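Local coordinates for divalent-cation tolerance protein CutA (Thermotoga maritima, PDB 1O5J), which probably takes part in resistance to heavy metals as a homotrimer and probably binds copper, at residues F67-T70 / E71-K75. Numbering follows the deposited sequence.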
loop_
_atom_site.group_PDB
_atom_site.type_symbol
_atom_site.label_atom_id
_atom_site.label_comp_id
_atom_site.label_asym_id
_atom_site.label_seq_id
_atom_site.Cartn_x
_atom_site.Cartn_y
_atom_site.Cartn_z
ATOM N N PHE A 67 -0.524 7.176 6.434
ATOM C CA PHE A 67 -0.174 7.896 7.641
ATOM C C PHE A 67 0.396 6.880 8.583
ATOM O O PHE A 67 -0.217 5.819 8.805
ATOM C CB PHE A 67 -1.425 8.476 8.256
ATOM C CG PHE A 67 -2.121 9.453 7.372
ATOM C CD1 PHE A 67 -1.479 10.623 6.997
ATOM C CD2 PHE A 67 -3.400 9.209 6.895
ATOM C CE1 PHE A 67 -2.118 11.537 6.178
ATOM C CE2 PHE A 67 -4.050 10.126 6.100
ATOM C CZ PHE A 67 -3.381 11.286 5.723
ATOM N N LYS A 68 1.601 7.144 9.061
ATOM C CA LYS A 68 2.306 6.185 9.940
ATOM C C LYS A 68 2.265 6.718 11.350
ATOM O O LYS A 68 2.601 7.862 11.576
ATOM C CB LYS A 68 3.727 5.998 9.428
ATOM C CG LYS A 68 3.782 5.581 7.948
ATOM C CD LYS A 68 5.193 5.629 7.387
ATOM C CE LYS A 68 5.206 5.686 5.882
ATOM N NZ LYS A 68 6.652 5.644 5.416
ATOM N N THR A 69 1.826 5.904 12.306
ATOM C CA THR A 69 1.682 6.382 13.680
ATOM C C THR A 69 1.648 5.202 14.644
ATOM O O THR A 69 1.925 4.075 14.231
ATOM C CB THR A 69 0.433 7.319 13.782
ATOM O OG1 THR A 69 0.462 8.029 15.016
ATOM C CG2 THR A 69 -0.905 6.548 13.775
ATOM N N THR A 70 1.343 5.465 15.915
ATOM C CA THR A 70 1.253 4.438 16.899
ATOM C C THR A 70 -0.211 4.146 17.136
ATOM O O THR A 70 -1.097 4.980 16.861
ATOM C CB THR A 70 1.913 4.901 18.177
ATOM O OG1 THR A 70 1.229 6.052 18.694
ATOM C CG2 THR A 70 3.302 5.410 17.866
ATOM N N GLU A 71 -0.454 2.963 17.672
ATOM C CA GLU A 71 -1.806 2.502 18.061
ATOM C C GLU A 71 -2.487 3.486 18.980
ATOM O O GLU A 71 -3.715 3.620 18.979
ATOM C CB GLU A 71 -1.692 1.170 18.825
ATOM C CG GLU A 71 -0.767 0.162 18.165
ATOM C CD GLU A 71 -0.772 -1.199 18.843
ATOM O OE1 GLU A 71 -0.883 -1.291 20.091
ATOM O OE2 GLU A 71 -0.660 -2.187 18.095
ATOM N N GLU A 72 -1.677 4.140 19.815
ATOM C CA GLU A 72 -2.182 4.995 20.888
ATOM C C GLU A 72 -2.885 6.219 20.295
ATOM O O GLU A 72 -3.822 6.778 20.888
ATOM C CB GLU A 72 -1.015 5.426 21.810
ATOM C CG GLU A 72 -0.431 4.327 22.709
ATOM C CD GLU A 72 0.357 3.211 22.000
ATOM O OE1 GLU A 72 0.887 3.388 20.880
ATOM O OE2 GLU A 72 0.430 2.098 22.565
ATOM N N LYS A 73 -2.430 6.596 19.107
ATOM C CA LYS A 73 -2.925 7.759 18.370
ATOM C C LYS A 73 -4.059 7.456 17.416
ATOM O O LYS A 73 -4.588 8.380 16.807
ATOM C CB LYS A 73 -1.782 8.366 17.549
ATOM C CG LYS A 73 -0.661 8.941 18.409
ATOM C CD LYS A 73 -1.114 10.165 19.167
ATOM C CE LYS A 73 0.046 10.814 19.874
ATOM N NZ LYS A 73 -0.156 12.266 20.233
ATOM N N GLU A 74 -4.446 6.184 17.289
ATOM C CA GLU A 74 -5.402 5.793 16.249
ATOM C C GLU A 74 -6.756 6.499 16.357
ATOM O O GLU A 74 -7.312 6.921 15.355
ATOM C CB GLU A 74 -5.598 4.265 16.184
ATOM C CG GLU A 74 -6.121 3.802 14.811
ATOM C CD GLU A 74 -6.375 2.302 14.757
ATOM O OE1 GLU A 74 -6.182 1.646 15.785
ATOM O OE2 GLU A 74 -6.787 1.777 13.717
ATOM N N LYS A 75 -7.269 6.594 17.561
ATOM C CA LYS A 75 -8.586 7.176 17.821
ATOM C C LYS A 75 -8.573 8.664 17.434
ATOM O O LYS A 75 -9.394 9.124 16.640
ATOM C CB LYS A 75 -8.932 6.993 19.301
ATOM C CG LYS A 75 -10.401 7.145 19.647
ATOM C CD LYS A 75 -10.740 6.550 21.030
ATOM C CE LYS A 75 -12.012 5.668 21.002
ATOM N NZ LYS A 75 -11.972 4.599 19.906
#
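Thr70 and Lys73 meet at the turn where strand 56-70 gives way to helix 74-84. The backbone N of Lys73 donates to Thr70 O at 3.1 Å. The bond is bent, with an N-H...O angle of 144°, and the donor lies well above the carbonyl plane. One step on, Glu74 N bonds to Glu71 O, a second bond spanning three residues. The side chains of Thr70 and Lys73 lie alongside each other, heading in one direction. Thr70 OG1 sits between its own backbone N and carbonyl carbon (chi1 62°), which brings it into van der Waals contact with Lys73 CG at 3.5 Å. Thr69 OG1 touches Lys73 CB in the same manner at 3.4 Å, the two chains meeting nearly perpendicular. The polar bond of this hydroxyl is to Leu38 O. Lys73 therefore uses the methylenes at the base of its chain against both threonines. The chain bends at chi2 (-68°), and NZ leads away to a hydrogen bond with Arg37 O. Glu72 bends the other way at its second torsion, and its carboxylate turns back toward the strand. Its OE1 comes to 3.3 Å from Thr70 CB and is hydrogen-bonded to His12 ND1. The contact is a tight strand-to-helix connection in the ferredoxin-like CutA fold. Strand 13-20 pairs with the strand end through Ile14, Val112 of helix 102-112 packs on both threonines, and Leu77 of helix 74-84 touches Thr69.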